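Local structure of glycerol-3-phosphate dehydrogenase [NAD(+)] (Dunaliella salina, 6IUY) at residues R124-R136 with F184-Y198. The protein probably reduces dihydroxyacetone phosphate to glycerol 3-phosphate with NADH and, with a fused phosphatase domain, converts dihydroxyacetone phosphate directly to glycerol. Residues are numbered along the deposited sequence; the frame is centred on the assembly and turned at random.
Sequences RGVEVFLISGGFR and FKSRAIERIRRKYPY
F129 and I131 point from strand 127-131 onto helix 184-195, which packs nearly antiparallel (149°) against the parallel sheet of the haloacid dehalogenase (HAD) domain, a Rossmann-like three-layer fold. I192 and F129 approach from opposite directions, and the CD1 methyl of I192 sits over the ring centre, 3.6 Å from the centroid and 12° off the normal, a CH-pi contact in which the long CG1-CD1 arm brings a methyl to an aromatic face. Beyond the helix end, Y196 turns its ring face to the edge of F129 in an offset edge-to-face pair, the planes 65° apart and F129 CZ 3.6 Å from Y196 CE2. At this end E127 has its OE2 bound to N152, while a water links its OE1 to the hydroxyl of Y196; a carboxylate suits this partly exposed place, where it can accept from both.

Toward the magnesium site, I131 divides its branches. CG1, beside the backbone N (chi1 -53°), carries CD1 to I189 CG1, whereas CG2 meets the lone methyl of A188, CB, which also touches CD1. K185 slides past I131 in the opposite direction, its CG 3.5 Å from I131 CG2, a tight fit. Its extended chain then delivers the ammonium to D41, a magnesium ligand, and to D210 in salt bridges, consistent with the lysine that HAD phosphatases place beside the nucleophile aspartate. The same NZ also makes a weak 3.2 Å hydrogen bond to I131 O.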
# COMPACT_ATOMS: atom_id res chain seq x y z
N ARG A 124 -9.61 5.59 -30.55
CA ARG A 124 -8.33 4.96 -30.23
C ARG A 124 -7.33 5.93 -29.57
O ARG A 124 -6.11 5.73 -29.65
CB ARG A 124 -7.71 4.34 -31.48
CG ARG A 124 -7.12 5.33 -32.46
CD ARG A 124 -6.64 4.61 -33.72
NE ARG A 124 -7.75 4.01 -34.44
CZ ARG A 124 -7.61 3.08 -35.37
NH1 ARG A 124 -6.41 2.63 -35.67
NH2 ARG A 124 -8.68 2.59 -36.00
N GLY A 125 -7.83 6.98 -28.93
CA GLY A 125 -6.98 7.87 -28.16
C GLY A 125 -6.10 8.84 -28.94
O GLY A 125 -5.23 9.48 -28.37
N VAL A 126 -6.32 8.96 -30.25
CA VAL A 126 -5.65 10.04 -30.99
C VAL A 126 -6.36 11.35 -30.66
O VAL A 126 -7.58 11.44 -30.78
CB VAL A 126 -5.66 9.77 -32.51
CG1 VAL A 126 -5.04 10.95 -33.28
CG2 VAL A 126 -4.90 8.50 -32.82
N GLU A 127 -5.63 12.37 -30.21
CA GLU A 127 -6.29 13.65 -29.94
C GLU A 127 -6.49 14.45 -31.22
O GLU A 127 -5.61 14.53 -32.07
CB GLU A 127 -5.51 14.50 -28.92
CG GLU A 127 -6.08 14.37 -27.50
CD GLU A 127 -6.72 15.65 -26.99
OE1 GLU A 127 -5.96 16.54 -26.56
OE2 GLU A 127 -7.97 15.76 -26.99
N VAL A 128 -7.67 15.04 -31.33
CA VAL A 128 -8.06 15.77 -32.53
C VAL A 128 -8.18 17.26 -32.23
O VAL A 128 -8.78 17.67 -31.22
CB VAL A 128 -9.39 15.23 -33.10
CG1 VAL A 128 -9.99 16.21 -34.10
CG2 VAL A 128 -9.15 13.84 -33.72
N PHE A 129 -7.58 18.06 -33.11
CA PHE A 129 -7.66 19.51 -33.03
C PHE A 129 -8.26 20.12 -34.30
O PHE A 129 -8.04 19.62 -35.42
CB PHE A 129 -6.29 20.13 -32.80
CG PHE A 129 -5.66 19.75 -31.50
CD1 PHE A 129 -5.78 20.59 -30.40
CD2 PHE A 129 -4.93 18.58 -31.38
CE1 PHE A 129 -5.19 20.26 -29.20
CE2 PHE A 129 -4.35 18.24 -30.18
CZ PHE A 129 -4.48 19.08 -29.09
N LEU A 130 -9.00 21.20 -34.12
CA LEU A 130 -9.29 22.11 -35.22
C LEU A 130 -8.32 23.29 -35.16
O LEU A 130 -8.14 23.90 -34.10
CB LEU A 130 -10.74 22.59 -35.14
CG LEU A 130 -11.79 21.48 -35.07
CD1 LEU A 130 -13.18 22.05 -34.93
CD2 LEU A 130 -11.70 20.61 -36.30
N ILE A 131 -7.68 23.60 -36.29
CA ILE A 131 -6.86 24.81 -36.40
C ILE A 131 -7.29 25.60 -37.64
O ILE A 131 -7.18 25.11 -38.76
CB ILE A 131 -5.35 24.49 -36.50
CG1 ILE A 131 -4.90 23.58 -35.35
CG2 ILE A 131 -4.53 25.77 -36.51
CD1 ILE A 131 -3.41 23.24 -35.38
N SER A 132 -7.80 26.81 -37.42
CA SER A 132 -8.43 27.58 -38.48
C SER A 132 -7.98 29.03 -38.46
O SER A 132 -7.58 29.57 -37.42
CB SER A 132 -9.95 27.49 -38.36
OG SER A 132 -10.60 28.60 -38.96
N GLY A 133 -8.02 29.66 -39.63
CA GLY A 133 -7.65 31.05 -39.76
C GLY A 133 -8.90 31.88 -39.89
O GLY A 133 -8.86 33.10 -40.08
N GLY A 134 -10.03 31.21 -39.78
CA GLY A 134 -11.32 31.88 -39.89
C GLY A 134 -11.83 32.36 -38.54
O GLY A 134 -11.04 32.74 -37.66
N PHE A 135 -13.14 32.33 -38.38
CA PHE A 135 -13.77 32.85 -37.18
C PHE A 135 -14.10 31.75 -36.17
O PHE A 135 -14.68 30.72 -36.52
CB PHE A 135 -15.05 33.61 -37.55
CG PHE A 135 -14.83 34.73 -38.53
CD1 PHE A 135 -13.96 35.77 -38.24
CD2 PHE A 135 -15.50 34.75 -39.74
CE1 PHE A 135 -13.75 36.80 -39.14
CE2 PHE A 135 -15.30 35.78 -40.64
CZ PHE A 135 -14.43 36.80 -40.34
N ARG A 136 -13.72 31.99 -34.91
CA ARG A 136 -14.01 31.06 -33.82
C ARG A 136 -15.49 30.79 -33.72
O ARG A 136 -15.92 29.66 -33.53
CB ARG A 136 -13.49 31.61 -32.49
CG ARG A 136 -13.52 30.62 -31.33
CD ARG A 136 -12.76 31.14 -30.11
NE ARG A 136 -12.49 30.09 -29.13
CZ ARG A 136 -11.55 29.15 -29.27
NH1 ARG A 136 -10.80 29.12 -30.35
NH2 ARG A 136 -11.38 28.22 -28.32
N PHE A 184 0.27 31.20 -38.52
CA PHE A 184 -0.71 30.95 -37.46
C PHE A 184 -0.80 29.47 -37.08
O PHE A 184 -0.90 29.13 -35.89
CB PHE A 184 -2.09 31.45 -37.88
CG PHE A 184 -3.16 31.23 -36.84
CD1 PHE A 184 -3.32 32.11 -35.79
CD2 PHE A 184 -4.02 30.15 -36.93
CE1 PHE A 184 -4.30 31.91 -34.83
CE2 PHE A 184 -5.01 29.95 -35.97
CZ PHE A 184 -5.15 30.83 -34.92
N LYS A 185 -0.76 28.60 -38.08
CA LYS A 185 -1.04 27.19 -37.86
C LYS A 185 0.19 26.43 -37.40
O LYS A 185 0.09 25.51 -36.58
CB LYS A 185 -1.65 26.58 -39.12
CG LYS A 185 -3.07 27.11 -39.38
CD LYS A 185 -3.80 26.39 -40.49
CE LYS A 185 -5.20 26.94 -40.58
NZ LYS A 185 -6.08 26.21 -41.53
N SER A 186 1.36 26.79 -37.92
CA SER A 186 2.58 26.17 -37.46
C SER A 186 2.82 26.55 -36.00
O SER A 186 3.27 25.74 -35.21
CB SER A 186 3.78 26.57 -38.33
OG SER A 186 4.29 27.85 -37.99
N ARG A 187 2.49 27.79 -35.65
CA ARG A 187 2.65 28.25 -34.26
C ARG A 187 1.67 27.56 -33.32
O ARG A 187 2.04 27.16 -32.21
CB ARG A 187 2.50 29.78 -34.17
CG ARG A 187 3.74 30.52 -34.68
CD ARG A 187 3.63 32.05 -34.60
NE ARG A 187 4.81 32.69 -35.19
CZ ARG A 187 5.13 33.98 -35.06
NH1 ARG A 187 4.35 34.80 -34.36
NH2 ARG A 187 6.23 34.45 -35.64
N ALA A 188 0.43 27.40 -33.75
CA ALA A 188 -0.56 26.65 -32.99
C ALA A 188 -0.12 25.20 -32.79
O ALA A 188 -0.41 24.60 -31.76
CB ALA A 188 -1.91 26.68 -33.68
N ILE A 189 0.57 24.62 -33.77
CA ILE A 189 1.06 23.26 -33.62
C ILE A 189 2.22 23.23 -32.63
O ILE A 189 2.35 22.29 -31.86
CB ILE A 189 1.47 22.64 -34.97
CG1 ILE A 189 0.24 22.03 -35.64
CG2 ILE A 189 2.50 21.54 -34.78
CD1 ILE A 189 0.54 21.23 -36.87
N GLU A 190 3.03 24.29 -32.64
CA GLU A 190 4.14 24.41 -31.69
C GLU A 190 3.68 24.50 -30.24
O GLU A 190 4.37 24.03 -29.33
CB GLU A 190 4.99 25.63 -32.03
CG GLU A 190 6.13 25.36 -33.00
CD GLU A 190 6.77 26.64 -33.52
OE1 GLU A 190 6.24 27.73 -33.22
OE2 GLU A 190 7.79 26.55 -34.24
N ARG A 191 2.54 25.13 -30.03
CA ARG A 191 1.99 25.30 -28.69
C ARG A 191 1.42 23.98 -28.19
O ARG A 191 1.59 23.62 -27.02
CB ARG A 191 0.92 26.38 -28.68
CG ARG A 191 1.46 27.75 -29.05
CD ARG A 191 0.91 28.78 -28.09
NE ARG A 191 -0.42 29.22 -28.47
CZ ARG A 191 -1.41 29.43 -27.61
NH1 ARG A 191 -1.22 29.21 -26.31
NH2 ARG A 191 -2.59 29.84 -28.05
N ILE A 192 0.76 23.26 -29.10
CA ILE A 192 0.25 21.92 -28.84
C ILE A 192 1.38 20.97 -28.43
O ILE A 192 1.23 20.19 -27.49
CB ILE A 192 -0.49 21.36 -30.08
CG1 ILE A 192 -1.89 21.98 -30.21
CG2 ILE A 192 -0.61 19.86 -30.02
CD1 ILE A 192 -2.58 21.68 -31.52
N ARG A 193 2.51 21.06 -29.12
CA ARG A 193 3.63 20.17 -28.88
C ARG A 193 4.25 20.42 -27.51
O ARG A 193 4.77 19.50 -26.88
CB ARG A 193 4.68 20.34 -29.98
CG ARG A 193 5.70 19.23 -30.05
CD ARG A 193 6.76 19.48 -31.14
NE ARG A 193 6.23 19.26 -32.48
CZ ARG A 193 5.99 18.05 -32.98
NH1 ARG A 193 6.25 16.97 -32.24
NH2 ARG A 193 5.50 17.91 -34.21
N ARG A 194 4.17 21.66 -27.03
CA ARG A 194 4.77 22.02 -25.74
C ARG A 194 3.84 21.71 -24.58
O ARG A 194 4.25 21.65 -23.43
CB ARG A 194 5.09 23.51 -25.67
CG ARG A 194 5.94 24.07 -26.77
CD ARG A 194 5.90 25.60 -26.69
NE ARG A 194 6.37 26.09 -25.39
CZ ARG A 194 7.39 26.93 -25.26
NH1 ARG A 194 8.02 27.38 -26.34
NH2 ARG A 194 7.79 27.33 -24.06
N LYS A 195 2.57 21.54 -24.90
CA LYS A 195 1.54 21.36 -23.89
C LYS A 195 1.27 19.89 -23.62
O LYS A 195 0.89 19.52 -22.51
CB LYS A 195 0.26 22.05 -24.36
CG LYS A 195 -0.91 21.99 -23.40
CD LYS A 195 -2.03 22.85 -23.94
CE LYS A 195 -3.17 22.91 -22.99
NZ LYS A 195 -4.24 23.69 -23.60
N TYR A 196 1.47 19.06 -24.64
CA TYR A 196 1.11 17.65 -24.55
C TYR A 196 2.29 16.75 -24.85
O TYR A 196 3.26 17.17 -25.50
CB TYR A 196 -0.04 17.32 -25.50
CG TYR A 196 -1.33 18.11 -25.33
CD1 TYR A 196 -2.31 17.69 -24.44
CD2 TYR A 196 -1.58 19.24 -26.12
CE1 TYR A 196 -3.49 18.39 -24.30
CE2 TYR A 196 -2.77 19.95 -25.99
CZ TYR A 196 -3.72 19.52 -25.09
OH TYR A 196 -4.91 20.21 -24.95
N PRO A 197 2.21 15.50 -24.40
CA PRO A 197 3.27 14.51 -24.63
C PRO A 197 3.19 13.91 -26.03
O PRO A 197 3.54 12.75 -26.21
CB PRO A 197 3.00 13.45 -23.57
CG PRO A 197 1.51 13.53 -23.34
CD PRO A 197 1.12 14.96 -23.57
N TYR A 198 2.76 14.70 -27.01
CA TYR A 198 2.55 14.20 -28.37
C TYR A 198 3.83 14.36 -29.17
O TYR A 198 4.49 15.39 -29.06
CB TYR A 198 1.41 14.95 -29.06
CG TYR A 198 0.09 14.84 -28.34
CD1 TYR A 198 -0.18 13.73 -27.54
CD2 TYR A 198 -0.87 15.84 -28.44
CE1 TYR A 198 -1.37 13.61 -26.87
CE2 TYR A 198 -2.07 15.73 -27.77
CZ TYR A 198 -2.32 14.61 -26.98
OH TYR A 198 -3.51 14.47 -26.30
O HOH W 1 -7.14 18.47 -25.01